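Local coordinates for protein R.MvaI (Kocuria varians, PDB 2OA9) that probably cleaves double-stranded DNA as a monomeric, metal-dependent restriction endonuclease that recognizes its target sequence asymmetrically, at residues Ala65-Ser76 with His228-Leu239. Residues are numbered along the deposited sequence; the frame is centred on the assembly and turned at random.
Sequences AAKSLLTLFTKS and HGTAFRINMEKL. With CD (cadmium ion), chain L; CD (cadmium ion), chain E.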
loop_
_atom_site.group_PDB
_atom_site.type_symbol
_atom_site.label_atom_id
_atom_site.label_comp_id
_atom_site.label_asym_id
_atom_site.label_seq_id
_atom_site.Cartn_x
_atom_site.Cartn_y
_atom_site.Cartn_z
ATOM N N ALA A 65 -2.540 3.001 -12.594
ATOM C CA ALA A 65 -1.606 2.736 -11.491
ATOM C C ALA A 65 -0.749 3.965 -11.176
ATOM O O ALA A 65 -0.512 4.263 -10.010
ATOM C CB ALA A 65 -0.757 1.523 -11.801
ATOM N N ALA A 66 -0.346 4.727 -12.178
ATOM C CA ALA A 66 0.518 5.861 -11.955
ATOM C C ALA A 66 -0.203 6.954 -11.152
ATOM O O ALA A 66 0.421 7.750 -10.485
ATOM C CB ALA A 66 0.979 6.413 -13.259
ATOM N N LYS A 67 -1.518 6.972 -11.227
ATOM C CA LYS A 67 -2.336 7.953 -10.516
ATOM C C LYS A 67 -2.867 7.437 -9.193
ATOM O O LYS A 67 -3.611 8.178 -8.528
ATOM C CB LYS A 67 -3.511 8.404 -11.402
ATOM C CG LYS A 67 -3.101 8.949 -12.730
ATOM C CD LYS A 67 -4.335 9.290 -13.557
ATOM C CE LYS A 67 -5.082 8.043 -14.022
ATOM N NZ LYS A 67 -5.991 8.279 -15.173
ATOM N N SER A 68 -2.480 6.226 -8.777
ATOM C CA SER A 68 -3.124 5.539 -7.648
ATOM C C SER A 68 -2.181 5.421 -6.471
ATOM O O SER A 68 -1.036 5.087 -6.618
ATOM C CB SER A 68 -3.619 4.174 -8.034
ATOM O OG SER A 68 -4.602 4.294 -9.056
ATOM N N LEU A 69 -2.686 5.681 -5.286
ATOM C CA LEU A 69 -1.921 5.491 -4.056
ATOM C C LEU A 69 -2.491 4.261 -3.330
ATOM O O LEU A 69 -3.673 4.216 -3.013
ATOM C CB LEU A 69 -2.068 6.737 -3.173
ATOM C CG LEU A 69 -1.321 6.820 -1.863
ATOM C CD1 LEU A 69 0.194 6.678 -2.090
ATOM C CD2 LEU A 69 -1.686 8.109 -1.131
ATOM N N LEU A 70 -1.633 3.282 -3.091
ATOM C CA LEU A 70 -1.986 2.030 -2.443
ATOM C C LEU A 70 -1.585 2.113 -0.970
ATOM O O LEU A 70 -0.465 2.498 -0.643
ATOM C CB LEU A 70 -1.200 0.927 -3.148
ATOM C CG LEU A 70 -1.403 -0.506 -2.692
ATOM C CD1 LEU A 70 -2.770 -0.973 -3.133
ATOM C CD2 LEU A 70 -0.282 -1.392 -3.246
ATOM N N THR A 71 -2.489 1.747 -0.064
ATOM C CA THR A 71 -2.150 1.452 1.312
ATOM C C THR A 71 -1.831 -0.020 1.451
ATOM O O THR A 71 -2.697 -0.851 1.294
ATOM C CB THR A 71 -3.332 1.807 2.189
ATOM O OG1 THR A 71 -3.578 3.210 2.070
ATOM C CG2 THR A 71 -3.041 1.515 3.660
ATOM N N LEU A 72 -0.586 -0.324 1.769
ATOM C CA LEU A 72 -0.134 -1.705 1.935
ATOM C C LEU A 72 -0.764 -2.324 3.167
ATOM O O LEU A 72 -1.239 -3.443 3.123
ATOM C CB LEU A 72 1.384 -1.735 2.062
ATOM C CG LEU A 72 2.128 -1.239 0.805
ATOM C CD1 LEU A 72 3.575 -0.879 1.104
ATOM C CD2 LEU A 72 2.058 -2.261 -0.295
ATOM N N PHE A 73 -0.748 -1.572 4.252
ATOM C CA PHE A 73 -1.316 -1.975 5.535
ATOM C C PHE A 73 -1.312 -0.797 6.475
ATOM O O PHE A 73 -0.674 0.215 6.221
ATOM C CB PHE A 73 -0.530 -3.165 6.141
ATOM C CG PHE A 73 0.942 -2.884 6.399
ATOM C CD1 PHE A 73 1.377 -2.289 7.551
ATOM C CD2 PHE A 73 1.886 -3.229 5.450
ATOM C CE1 PHE A 73 2.732 -2.059 7.792
ATOM C CE2 PHE A 73 3.229 -2.952 5.652
ATOM C CZ PHE A 73 3.659 -2.364 6.828
ATOM N N THR A 74 -2.005 -0.946 7.593
ATOM C CA THR A 74 -1.982 0.007 8.688
ATOM C C THR A 74 -1.454 -0.716 9.919
ATOM O O THR A 74 -1.743 -1.920 10.141
ATOM C CB THR A 74 -3.395 0.616 8.975
ATOM O OG1 THR A 74 -4.349 -0.429 9.221
ATOM C CG2 THR A 74 -3.936 1.339 7.785
ATOM N N LYS A 75 -0.664 -0.007 10.718
ATOM C CA LYS A 75 -0.071 -0.592 11.910
ATOM C C LYS A 75 0.510 0.485 12.787
ATOM O O LYS A 75 1.346 1.285 12.324
ATOM C CB LYS A 75 1.007 -1.632 11.562
ATOM C CG LYS A 75 1.729 -2.309 12.754
ATOM C CD LYS A 75 0.813 -3.268 13.476
ATOM C CE LYS A 75 1.564 -3.938 14.602
ATOM N NZ LYS A 75 1.776 -3.004 15.746
ATOM N N SER A 76 0.074 0.448 14.046
ATOM C CA SER A 76 0.586 1.315 15.094
ATOM C C SER A 76 1.996 0.948 15.523
ATOM O O SER A 76 2.406 -0.190 15.384
ATOM C CB SER A 76 -0.339 1.279 16.310
ATOM O OG SER A 76 -1.524 2.013 16.052
ATOM N N HIS A 228 -6.972 4.479 13.331
ATOM C CA HIS A 228 -7.172 3.198 12.631
ATOM C C HIS A 228 -5.849 2.529 12.228
ATOM O O HIS A 228 -5.859 1.449 11.625
ATOM C CB HIS A 228 -8.158 3.374 11.453
ATOM C CG HIS A 228 -9.549 3.744 11.892
ATOM N ND1 HIS A 228 -10.261 4.793 11.347
ATOM C CD2 HIS A 228 -10.339 3.220 12.859
ATOM C CE1 HIS A 228 -11.432 4.893 11.952
ATOM N NE2 HIS A 228 -11.508 3.947 12.872
ATOM N N GLY A 229 -4.722 3.140 12.601
ATOM C CA GLY A 229 -3.407 2.596 12.329
ATOM C C GLY A 229 -2.680 3.488 11.344
ATOM O O GLY A 229 -3.218 3.920 10.355
ATOM N N THR A 230 -1.414 3.687 11.605
ATOM C CA THR A 230 -0.549 4.412 10.685
ATOM C C THR A 230 -0.429 3.644 9.363
ATOM O O THR A 230 -0.182 2.443 9.366
ATOM C CB THR A 230 0.805 4.556 11.352
ATOM O OG1 THR A 230 0.609 5.412 12.508
ATOM C CG2 THR A 230 1.819 5.226 10.461
ATOM N N ALA A 231 -0.632 4.321 8.259
ATOM C CA ALA A 231 -0.763 3.642 6.972
ATOM C C ALA A 231 0.593 3.721 6.239
ATOM O O ALA A 231 1.181 4.785 6.131
ATOM C CB ALA A 231 -1.862 4.248 6.150
ATOM N N PHE A 232 1.008 2.600 5.654
ATOM C CA PHE A 232 2.221 2.508 4.869
ATOM C C PHE A 232 1.789 2.493 3.434
ATOM O O PHE A 232 1.052 1.602 3.025
ATOM C CB PHE A 232 3.040 1.267 5.268
ATOM C CG PHE A 232 3.680 1.387 6.615
ATOM C CD1 PHE A 232 2.938 1.403 7.771
ATOM C CD2 PHE A 232 5.044 1.509 6.734
ATOM C CE1 PHE A 232 3.546 1.557 8.989
ATOM C CE2 PHE A 232 5.667 1.625 7.960
ATOM C CZ PHE A 232 4.910 1.661 9.088
ATOM N N ARG A 233 2.143 3.554 2.708
ATOM C CA ARG A 233 1.548 3.845 1.402
ATOM C C ARG A 233 2.587 4.017 0.314
ATOM O O ARG A 233 3.663 4.509 0.534
ATOM C CB ARG A 233 0.690 5.114 1.493
ATOM C CG ARG A 233 -0.336 5.067 2.604
ATOM C CD ARG A 233 -1.226 6.264 2.730
ATOM N NE ARG A 233 -2.399 6.131 1.913
ATOM C CZ ARG A 233 -3.263 7.120 1.760
ATOM N NH1 ARG A 233 -3.053 8.259 2.407
ATOM N NH2 ARG A 233 -4.310 6.983 0.959
ATOM N N ILE A 234 2.212 3.626 -0.888
ATOM C CA ILE A 234 3.096 3.663 -2.042
ATOM C C ILE A 234 2.262 3.882 -3.306
ATOM O O ILE A 234 1.166 3.337 -3.432
ATOM C CB ILE A 234 3.939 2.335 -2.155
ATOM C CG1 ILE A 234 5.006 2.461 -3.232
ATOM C CG2 ILE A 234 3.044 1.116 -2.413
ATOM C CD1 ILE A 234 5.948 1.246 -3.317
ATOM N N ASN A 235 2.804 4.662 -4.226
ATOM C CA ASN A 235 2.210 4.789 -5.564
ATOM C C ASN A 235 2.226 3.444 -6.236
ATOM O O ASN A 235 3.199 2.679 -6.148
ATOM C CB ASN A 235 2.985 5.812 -6.352
ATOM C CG ASN A 235 2.553 5.895 -7.785
ATOM O OD1 ASN A 235 2.915 5.104 -8.622
ATOM N ND2 ASN A 235 1.742 6.922 -8.066
ATOM N N MET A 236 1.147 3.100 -6.917
ATOM C CA MET A 236 0.978 1.736 -7.389
ATOM C C MET A 236 1.993 1.371 -8.466
ATOM O O MET A 236 2.467 0.221 -8.529
ATOM C CB MET A 236 -0.440 1.488 -7.865
ATOM C CG MET A 236 -0.677 0.133 -8.430
ATOM S SD MET A 236 -2.433 -0.166 -8.793
ATOM C CE MET A 236 -3.029 0.556 -7.223
ATOM N N GLU A 237 2.307 2.295 -9.374
ATOM C CA GLU A 237 3.399 2.009 -10.337
ATOM C C GLU A 237 4.688 1.799 -9.624
ATOM O O GLU A 237 5.481 0.922 -9.983
ATOM C CB GLU A 237 3.630 3.156 -11.341
ATOM C CG GLU A 237 2.773 3.142 -12.566
ATOM C CD GLU A 237 3.285 2.220 -13.642
ATOM O OE1 GLU A 237 3.243 1.028 -13.436
ATOM O OE2 GLU A 237 3.665 2.709 -14.724
ATOM N N LYS A 238 4.942 2.636 -8.629
ATOM C CA LYS A 238 6.169 2.563 -7.900
ATOM C C LYS A 238 6.387 1.227 -7.242
ATOM O O LYS A 238 7.518 0.782 -7.057
ATOM C CB LYS A 238 6.169 3.666 -6.883
ATOM C CG LYS A 238 7.508 4.008 -6.377
ATOM C CD LYS A 238 7.589 5.487 -6.002
ATOM C CE LYS A 238 7.428 6.458 -7.169
ATOM N NZ LYS A 238 8.705 6.930 -7.750
ATOM N N LEU A 239 5.317 0.553 -6.869
ATOM C CA LEU A 239 5.400 -0.781 -6.294
ATOM C C LEU A 239 6.110 -1.803 -7.209
ATOM O O LEU A 239 6.822 -2.676 -6.715
ATOM C CB LEU A 239 4.029 -1.287 -5.823
ATOM C CG LEU A 239 4.015 -2.646 -5.124
ATOM C CD1 LEU A 239 4.939 -2.688 -3.921
ATOM C CD2 LEU A 239 2.562 -2.960 -4.712
HETATM CD CD CD L . -13.317 4.759 13.817
HETATM CD CD CD E . 4.321 0.712 -15.576
HETATM O O HOH W 1 -4.721 4.305 -0.363
#
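Strand Leu69-Thr74 pairs with strand Ala231-Asn235 in antiparallel fashion, their axes inclined at 147°. Leu70 and Ile234 exchange two backbone bonds, Leu70 N to Ile234 O measuring 2.8 Å. Farther along, Leu72 and Phe73 both stand opposite Phe232: Leu72 N donates to Phe232 O, while Phe232 N reaches Phe73 O at 3.0 Å, so a beta bulge interrupts the register. On the sheet face of the phenylalanines, the two rings form an offset stack, planes at 21° and centroids 4.8 Å apart. Phe73 CG sits between its backbone N and carbonyl carbon (chi1 60°), swinging CE1 and CZ over Phe232, whose CB lies over the Phe73 face; Trp150 meets Phe232 edge-to-face. Leu70 CD2 touches Leu239 CD2 at 3.6 Å. On the other face, Leu69 CD2 sits over the centre of the Arg233 guanidinium, 3.4 Å from CZ. Arg233 NE donates only weakly to Thr71 OG1, but a water at the guanidinium edge links NH2 to Leu69 O and Thr71 OG1, and NH1 bonds Asp210. At the end of the strand, Asn235 ND2 donates to Ala66 O (2.9 Å), approaching from above the carbonyl plane, while OD1, at the N-cap, accepts from Lys238 N. Replacing Asn235 by alanine would probably leave Ala66 O and Lys238 N without these mates and weaken the tie between helices 62-66 and 236-242. Glu237 and His62, one from each helix, share a cadmium ion. The pairing adds edge strand 69-74 to an antiparallel sheet of this PDDEXK-clan enzyme; at the helix end Met236 packs on Glu58, a calcium ligand in another structure of the protein, on strand 58-61 of the mixed sheet.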